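Side-chain contacts in 1,3-alpha-isomaltosidase (Kribbella flavida DSM 17836, PDB 5X3I), which hydrolyses the alpha-1,3-glucosidic linkages of the cyclic tetrasaccharide cyclobis-(1-6)-alpha-nigerosyl to give isomaltose inside the cell: residues D374-A377 with M378-L382; Y500-A503 with F504-L508; E597-H600 with H601-P604; A732-W735 with S736-Q739. The protein carries 1 engineered substitution. All blocks are in the same frame, centred on the assembly; numbering follows the deposited sequence.

All four interactions are local, between residues a few places apart. Interactions 1, 2 and 3 belong to the TIM-barrel domain; interaction 4 lies between strand 728-731 of the C-terminal domain's sheet and helix 735-742. Interaction 2 is the buried one, and interaction 1 is half buried at the start of its helix. Interactions 3 and 4 are at the surface. Interactions 1 and 2 share an i to i+4 salt bridge on a barrel helix, but only interaction 2 adds an aromatic pair, next to the active site. Interaction 3, a helix-free loop, combines two water bridges with oblique aromatic rings. Interaction 4 joins a loop to a helix through an indole face and an out-of-plane charge pair.

Interaction 1. Residues D374-A377 with M378-L382; sequences DPKA and MIDEL
Lys-376 and Asp-380 form an i to i+4 salt bridge in the first turns of helix 375-384. The lysine chain is extended until its last torsion. CB starts away from 378-382. CG, anti to the backbone N (chi1 174°), then carries the chain alongside Asp-380, with chi2 and chi3 also extended. CG already passes Asp-380 OD2 at 3.5 Å. CD stays farther off, at 4.2 Å from Asp-380 OD2, and CE returns to 3.6 Å from the same oxygen. The bend at chi4 (51°) then turns the amine inward, and NZ reaches Asp-380 OD2 at 2.9 Å. This oxygen offers its syn lone pair, on the side of OD1. The two side chains cross at a slant, and one charged bond joins their ends.

The backbone of this turn is regular helix. Asp-380 N donates to Lys-376 O at 2.8 Å, and Met-378 N donates to Asp-374 O at 3.2 Å. Asp-374 is the N-cap. Its OD1 takes the amide of Ala-377 at 3.2 Å, met from well above the carboxylate plane. Ile-379 CG1 lies 3.3 Å from Pro-375 O and covers that carbonyl oxygen.

Glu-381 turns its carboxylate away to a salt bridge with Arg-385. Met-378 packs on helix 311-323 through Gln-311, Val-314 and Thr-315, and also meets Ile-333. Leu-382 continues this buried side against Met-318 and Val-331. The helix is thus seated on helix 311-323 and barrel strand 330-333, while Pro-375 and Lys-376 touch Phe-463 of a loop.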
# COMPACT_ATOMS: atom_id res chain seq x y z
N ASP A 374 31.03 11.66 5.10
CA ASP A 374 30.57 13.05 5.07
C ASP A 374 29.21 13.18 4.37
O ASP A 374 29.15 13.59 3.22
CB ASP A 374 31.62 13.93 4.38
CG ASP A 374 31.40 15.41 4.63
OD1 ASP A 374 30.30 15.80 5.06
OD2 ASP A 374 32.34 16.19 4.38
N PRO A 375 28.12 12.83 5.05
CA PRO A 375 26.83 12.83 4.36
C PRO A 375 26.36 14.22 3.90
O PRO A 375 25.71 14.30 2.87
CB PRO A 375 25.87 12.26 5.42
CG PRO A 375 26.61 12.36 6.72
CD PRO A 375 28.04 12.19 6.37
N LYS A 376 26.71 15.29 4.62
CA LYS A 376 26.35 16.63 4.19
C LYS A 376 27.02 16.99 2.86
O LYS A 376 26.39 17.57 1.99
CB LYS A 376 26.71 17.67 5.26
CG LYS A 376 26.47 19.12 4.79
CD LYS A 376 26.61 20.14 5.92
CE LYS A 376 26.75 21.57 5.36
NZ LYS A 376 25.68 21.93 4.37
N ALA A 377 28.29 16.62 2.71
CA ALA A 377 28.99 16.89 1.46
C ALA A 377 28.36 16.12 0.31
O ALA A 377 28.21 16.65 -0.78
CB ALA A 377 30.47 16.53 1.58
N MET A 378 27.98 14.87 0.55
CA MET A 378 27.31 14.07 -0.47
C MET A 378 26.01 14.75 -0.92
O MET A 378 25.77 14.92 -2.11
CB MET A 378 27.01 12.65 0.04
CG MET A 378 26.22 11.81 -0.96
SD MET A 378 25.58 10.27 -0.27
CE MET A 378 24.54 10.88 1.04
N ILE A 379 25.20 15.16 0.05
CA ILE A 379 23.91 15.75 -0.24
C ILE A 379 24.07 17.12 -0.90
O ILE A 379 23.33 17.45 -1.81
CB ILE A 379 23.04 15.86 1.03
CG1 ILE A 379 22.69 14.47 1.56
CG2 ILE A 379 21.77 16.65 0.77
CD1 ILE A 379 22.07 14.48 2.94
N ASP A 380 25.03 17.90 -0.44
CA ASP A 380 25.28 19.20 -1.05
C ASP A 380 25.65 19.03 -2.53
O ASP A 380 25.14 19.75 -3.37
CB ASP A 380 26.37 19.96 -0.30
CG ASP A 380 25.90 20.45 1.07
OD1 ASP A 380 24.70 20.33 1.37
OD2 ASP A 380 26.74 20.94 1.84
N GLU A 381 26.50 18.05 -2.84
CA GLU A 381 26.86 17.81 -4.24
C GLU A 381 25.66 17.37 -5.07
O GLU A 381 25.47 17.87 -6.17
CB GLU A 381 27.98 16.78 -4.37
CG GLU A 381 28.32 16.41 -5.83
CD GLU A 381 28.81 17.59 -6.69
OE1 GLU A 381 29.25 18.62 -6.14
OE2 GLU A 381 28.76 17.49 -7.92
N LEU A 382 24.85 16.45 -4.54
CA LEU A 382 23.66 16.00 -5.25
C LEU A 382 22.72 17.18 -5.50
O LEU A 382 22.21 17.35 -6.60
CB LEU A 382 22.94 14.88 -4.48
CG LEU A 382 23.70 13.55 -4.35
CD1 LEU A 382 22.93 12.53 -3.54
CD2 LEU A 382 24.02 12.97 -5.73
O HOH W 1 23.42 21.00 4.52

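Interaction 2. Residues Y500-A503 with F504-L508; sequences YARA and FGDLL. With SO4 (sulfate ion), chain I.
Tyr-500 and Phe-504 meet one turn apart on helix 496-510, one of the helices of the TIM barrel. Tyr-500 CE1 lies 3.7 Å from Phe-504 CE2, which approaches the tyrosine at its edge. The ring planes are almost perpendicular, at 89°, and the centroids are 5.9 Å apart. The pair is oblique. The phenylalanine edge also meets the carbonyl of its partner: Phe-504 CD2 is 3.6 Å from Tyr-500 O. The amide of Phe-504 bonds only weakly to the same oxygen.

Farther round the helix, Arg-502 and Asp-506 form an i to i+4 salt bridge. The bend at chi2 turns the arginine head toward the next turn, where Asp-506 stands. A water bridges Arg-502 NH1 and Asp-506 OD2. Beyond it, a sulfate, probably from the crystallisation liquor, sits at the outer edge of the guanidinium; Arg-502 NH1 donates to its O2 at 3.2 Å. Arg-449, of like charge, also comes close to NH1.

The next shell fixes both pairs. Tyr-500 OH bonds to the backbone O of Ala-471, the engineered residue at the inferred nucleophile position. Tyr-500 thus ties the helix to the active-site side of the barrel. Phe-504 makes an edge-to-face pair with Phe-468 of strand 467-470, and both Tyr-500 and Phe-504 touch Gln-393. Asp-506 OD1 is held by Arg-509, so each carboxylate oxygen has an arginine. Arg-502 NE reaches Asp-506 OD2 at 2.9 Å: the oxygen is 2° from the guanidinium plane, while NE stands 40° out of the carboxylate plane.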
# COMPACT_ATOMS: atom_id res chain seq x y z
N TYR A 500 0.76 7.95 9.65
CA TYR A 500 2.19 7.77 9.42
C TYR A 500 2.70 8.71 8.32
O TYR A 500 3.61 9.48 8.55
CB TYR A 500 2.47 6.31 9.08
CG TYR A 500 3.87 5.93 8.64
CD1 TYR A 500 5.00 6.50 9.21
CD2 TYR A 500 4.05 4.94 7.69
CE1 TYR A 500 6.27 6.11 8.81
CE2 TYR A 500 5.30 4.55 7.28
CZ TYR A 500 6.41 5.12 7.84
OH TYR A 500 7.64 4.70 7.43
N ALA A 501 2.08 8.65 7.15
CA ALA A 501 2.37 9.58 6.07
C ALA A 501 2.24 11.04 6.51
O ALA A 501 3.14 11.86 6.27
CB ALA A 501 1.44 9.31 4.90
N ARG A 502 1.13 11.36 7.15
CA ARG A 502 0.83 12.69 7.63
C ARG A 502 1.92 13.19 8.59
O ARG A 502 2.31 14.35 8.53
CB ARG A 502 -0.55 12.70 8.32
CG ARG A 502 -0.99 14.04 8.91
CD ARG A 502 -0.73 14.10 10.41
NE ARG A 502 -1.16 15.36 10.99
CZ ARG A 502 -2.37 15.59 11.50
NH1 ARG A 502 -2.65 16.78 12.01
NH2 ARG A 502 -3.28 14.63 11.52
N ALA A 503 2.38 12.31 9.48
CA ALA A 503 3.39 12.70 10.45
C ALA A 503 4.66 13.18 9.76
O ALA A 503 5.21 14.20 10.13
CB ALA A 503 3.70 11.55 11.38
N PHE A 504 5.13 12.47 8.75
CA PHE A 504 6.36 12.90 8.10
C PHE A 504 6.11 14.03 7.10
O PHE A 504 6.98 14.89 6.90
CB PHE A 504 7.07 11.70 7.48
CG PHE A 504 7.80 10.89 8.53
CD1 PHE A 504 9.10 11.21 8.89
CD2 PHE A 504 7.16 9.87 9.22
CE1 PHE A 504 9.76 10.51 9.89
CE2 PHE A 504 7.82 9.18 10.23
CZ PHE A 504 9.12 9.49 10.55
N GLY A 505 4.90 14.09 6.54
CA GLY A 505 4.49 15.27 5.79
C GLY A 505 4.63 16.52 6.63
O GLY A 505 5.21 17.52 6.20
N ASP A 506 4.13 16.45 7.86
CA ASP A 506 4.16 17.58 8.79
C ASP A 506 5.58 17.96 9.23
O ASP A 506 5.87 19.14 9.40
CB ASP A 506 3.31 17.29 10.03
CG ASP A 506 1.82 17.53 9.79
OD1 ASP A 506 1.46 18.01 8.70
OD2 ASP A 506 1.03 17.26 10.70
N LEU A 507 6.44 16.97 9.44
CA LEU A 507 7.85 17.24 9.72
C LEU A 507 8.46 18.12 8.62
O LEU A 507 9.05 19.15 8.91
CB LEU A 507 8.65 15.95 9.85
CG LEU A 507 10.16 16.16 9.98
CD1 LEU A 507 10.48 16.98 11.24
CD2 LEU A 507 10.91 14.84 9.98
N LEU A 508 8.28 17.70 7.38
CA LEU A 508 8.78 18.42 6.22
C LEU A 508 8.20 19.84 6.18
O LEU A 508 8.94 20.80 6.08
CB LEU A 508 8.47 17.64 4.94
CG LEU A 508 9.38 16.42 4.72
CD1 LEU A 508 8.77 15.45 3.73
CD2 LEU A 508 10.79 16.88 4.26
S SO4 I . -6.29 16.39 12.94
O1 SO4 I . -5.99 16.95 11.63
O2 SO4 I . -5.25 16.77 13.89
O3 SO4 I . -7.59 16.88 13.40
O4 SO4 I . -6.34 14.94 12.82
O HOH W 2 -0.45 18.83 12.35

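Interaction 3. Residues E597-H600 with H601-P604; sequences EFNH and HQLP
His-600 and His-601 carry the chain round a tight bend, both with positive phi (67° and 51°). The segments have no regular secondary structure, and the peptide before Pro-604 is cis. The bend brings Asn-599 back over 602-604. Two waters fill that approach. One accepts from Asn-599 ND2 at 2.8 Å and donates to Gln-602 O. The other accepts from the same nitrogen at 2.9 Å and donates to Pro-604 O. The buried amide nitrogen thus has both waters as acceptors and ties the returning part of the loop through them.

On the other side of the bend, Phe-598 CE1 lies 3.9 Å from His-601 CD2. The two side chains cross at about a right angle, with ring planes 82° apart, in an oblique contact. Phe-598 also turns one face to the backbone: His-600 N sits 3.4 Å above the ring plane, over its centre.

Glu-307 OE2 accepts from the amides of both Asn-599 and His-601 and so holds the bend. The loop follows barrel strand 591-593 and precedes helix 610-617. Phe-598 touches Asn-306, and His-601 touches Asn-309, in the loop between strand 302-304 and helix 311-323.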
# COMPACT_ATOMS: atom_id res chain seq x y z
N GLU A 597 15.45 -4.83 -4.96
CA GLU A 597 15.36 -5.46 -3.64
C GLU A 597 16.73 -5.84 -3.08
O GLU A 597 17.65 -6.12 -3.84
CB GLU A 597 14.47 -6.71 -3.73
CG GLU A 597 14.10 -7.35 -2.41
CD GLU A 597 13.10 -8.50 -2.57
OE1 GLU A 597 13.25 -9.32 -3.50
OE2 GLU A 597 12.15 -8.56 -1.78
N PHE A 598 16.83 -5.92 -1.76
CA PHE A 598 18.02 -6.44 -1.09
C PHE A 598 18.36 -7.83 -1.62
O PHE A 598 17.50 -8.69 -1.69
CB PHE A 598 17.75 -6.50 0.41
CG PHE A 598 18.85 -7.11 1.23
CD1 PHE A 598 20.03 -6.42 1.45
CD2 PHE A 598 18.69 -8.35 1.82
CE1 PHE A 598 21.03 -6.97 2.21
CE2 PHE A 598 19.68 -8.90 2.59
CZ PHE A 598 20.85 -8.21 2.79
N ASN A 599 19.58 -7.98 -2.12
CA ASN A 599 20.17 -9.26 -2.58
C ASN A 599 21.19 -9.97 -1.65
O ASN A 599 21.90 -10.84 -2.12
CB ASN A 599 20.80 -9.08 -3.96
CG ASN A 599 20.91 -10.40 -4.72
OD1 ASN A 599 20.19 -11.37 -4.42
ND2 ASN A 599 21.81 -10.46 -5.68
N HIS A 600 21.36 -9.49 -0.43
CA HIS A 600 22.43 -9.95 0.47
C HIS A 600 23.82 -9.56 -0.02
O HIS A 600 24.80 -10.22 0.31
CB HIS A 600 22.39 -11.48 0.68
CG HIS A 600 21.10 -11.98 1.23
ND1 HIS A 600 20.87 -12.11 2.59
CD2 HIS A 600 19.97 -12.39 0.62
CE1 HIS A 600 19.65 -12.58 2.78
NE2 HIS A 600 19.08 -12.76 1.60
N HIS A 601 23.89 -8.48 -0.75
CA HIS A 601 25.13 -7.95 -1.23
C HIS A 601 25.96 -9.00 -1.93
O HIS A 601 27.13 -9.05 -1.77
CB HIS A 601 25.89 -7.31 -0.11
CG HIS A 601 25.30 -6.03 0.36
ND1 HIS A 601 25.36 -4.88 -0.38
CD2 HIS A 601 24.60 -5.73 1.47
CE1 HIS A 601 24.74 -3.92 0.27
NE2 HIS A 601 24.27 -4.41 1.39
N GLN A 602 25.31 -9.84 -2.71
CA GLN A 602 25.96 -10.81 -3.53
C GLN A 602 26.42 -10.23 -4.85
O GLN A 602 26.14 -9.11 -5.14
CB GLN A 602 25.00 -11.97 -3.78
CG GLN A 602 24.80 -12.86 -2.59
CD GLN A 602 23.66 -13.82 -2.77
OE1 GLN A 602 22.74 -13.59 -3.53
NE2 GLN A 602 23.71 -14.93 -2.06
N LEU A 603 27.13 -11.01 -5.65
CA LEU A 603 27.44 -10.68 -7.04
C LEU A 603 26.97 -11.83 -7.89
O LEU A 603 27.08 -12.93 -7.48
CB LEU A 603 28.93 -10.46 -7.25
CG LEU A 603 29.64 -9.33 -6.51
CD1 LEU A 603 31.15 -9.51 -6.47
CD2 LEU A 603 29.29 -7.97 -7.07
N PRO A 604 26.42 -11.58 -9.07
CA PRO A 604 26.30 -10.24 -9.65
C PRO A 604 25.21 -9.40 -8.98
O PRO A 604 24.38 -9.94 -8.25
CB PRO A 604 25.94 -10.54 -11.10
CG PRO A 604 25.15 -11.79 -11.02
CD PRO A 604 25.77 -12.60 -9.91
O HOH W 3 23.47 -8.27 -5.24
O HOH W 4 23.09 -12.34 -7.52

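Interaction 4. Residues A732-W735 with S736-Q739; sequences ASRW and SELQ. With SO4 (sulfate ion), chain K.
Arg-734 O and Trp-735 O accept the first amides of helix 735-742: Glu-737 N reaches Arg-734 O at 2.9 Å, from well above the carbonyl plane, and Gln-739 N reaches Trp-735 O at 2.9 Å. Trp-735 carries most of the side-chain contact. Gln-739 lies across one face of its indole. Gln-739 CA sits 3.9 Å from the centroid of the six-membered ring, 12° off the normal, a CH-pi contact. Gln-739 CG follows at 3.6 Å from Trp-735 CZ2. Trp-735 chi1 (172°) sets the indole opposite the backbone N and carries it forward over the next turn, to Gln-739. Leu-738 CB adds an oblique touch at 4.1 Å from Trp-735 CE3.

Arg-734 and Glu-737 run side by side, pointing the same way. Glu-737 OE2 is 2.8 Å from Arg-734 NH2, but it lies over the guanidinium face. The attraction is one of charge, with no N-H directed at the oxygen. A water accepts from Ser-736 N at 2.7 Å and donates to Ala-732 O, joining loop and helix. Ser-733 N binds a sulfate, probably from the crystallisation liquor.

Trp-735 and Leu-738 face inward onto Cys-730 of strand 728-731, and Trp-735 also meets Ile-704, while Ser-736 and Glu-737 are exposed. The contact seats the terminal helix on the antiparallel sheet of the C-terminal beta domain, far from the active site.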
# COMPACT_ATOMS: atom_id res chain seq x y z
N ALA A 732 -5.75 16.94 -30.88
CA ALA A 732 -5.28 17.75 -32.00
C ALA A 732 -5.21 19.23 -31.66
O ALA A 732 -4.27 19.91 -32.04
CB ALA A 732 -6.16 17.53 -33.21
N SER A 733 -6.19 19.72 -30.93
CA SER A 733 -6.26 21.13 -30.62
C SER A 733 -5.09 21.61 -29.76
O SER A 733 -4.72 22.77 -29.82
CB SER A 733 -7.58 21.46 -29.94
OG SER A 733 -7.79 20.63 -28.82
N ARG A 734 -4.56 20.74 -28.91
CA ARG A 734 -3.42 21.10 -28.08
C ARG A 734 -2.06 20.61 -28.58
O ARG A 734 -1.05 20.77 -27.90
CB ARG A 734 -3.66 20.63 -26.64
CG ARG A 734 -5.02 21.04 -26.11
CD ARG A 734 -5.28 22.53 -26.18
NE ARG A 734 -4.66 23.24 -25.07
CZ ARG A 734 -4.96 24.49 -24.72
NH1 ARG A 734 -5.88 25.16 -25.40
NH2 ARG A 734 -4.34 25.06 -23.70
N TRP A 735 -2.03 19.96 -29.74
CA TRP A 735 -0.78 19.43 -30.28
C TRP A 735 0.27 20.52 -30.50
O TRP A 735 1.47 20.26 -30.45
CB TRP A 735 -1.03 18.68 -31.58
CG TRP A 735 0.20 18.25 -32.33
CD1 TRP A 735 0.54 18.58 -33.60
CD2 TRP A 735 1.24 17.39 -31.85
NE1 TRP A 735 1.72 17.99 -33.95
CE2 TRP A 735 2.17 17.25 -32.90
CE3 TRP A 735 1.48 16.72 -30.65
CZ2 TRP A 735 3.32 16.48 -32.78
CZ3 TRP A 735 2.62 15.96 -30.53
CH2 TRP A 735 3.52 15.84 -31.59
N SER A 736 -0.18 21.74 -30.74
CA SER A 736 0.72 22.87 -30.88
C SER A 736 1.56 23.03 -29.62
O SER A 736 2.74 23.34 -29.70
CB SER A 736 -0.06 24.15 -31.18
OG SER A 736 0.80 25.28 -31.19
N GLU A 737 0.96 22.79 -28.46
CA GLU A 737 1.68 22.91 -27.19
C GLU A 737 2.60 21.72 -26.92
O GLU A 737 3.64 21.88 -26.29
CB GLU A 737 0.70 23.09 -26.03
CG GLU A 737 -0.35 24.16 -26.24
CD GLU A 737 -1.17 24.46 -25.00
OE1 GLU A 737 -1.10 23.69 -24.02
OE2 GLU A 737 -1.90 25.47 -25.00
N LEU A 738 2.20 20.52 -27.33
CA LEU A 738 2.98 19.32 -27.00
C LEU A 738 4.07 18.95 -28.00
O LEU A 738 4.98 18.19 -27.67
CB LEU A 738 2.06 18.10 -26.85
CG LEU A 738 1.37 17.80 -25.51
CD1 LEU A 738 2.38 17.78 -24.37
CD2 LEU A 738 0.23 18.75 -25.22
N GLN A 739 4.00 19.51 -29.19
CA GLN A 739 4.92 19.13 -30.26
C GLN A 739 6.41 19.26 -29.89
O GLN A 739 7.19 18.36 -30.22
CB GLN A 739 4.63 19.94 -31.52
CG GLN A 739 5.34 19.42 -32.75
CD GLN A 739 4.94 20.15 -34.02
OE1 GLN A 739 4.34 21.22 -33.98
NE2 GLN A 739 5.26 19.57 -35.17
S SO4 K . -9.82 18.12 -30.28
O1 SO4 K . -9.54 18.80 -31.54
O2 SO4 K . -8.77 18.44 -29.34
O3 SO4 K . -11.11 18.56 -29.75
O4 SO4 K . -9.88 16.68 -30.50
O HOH W 5 -2.60 22.11 -31.95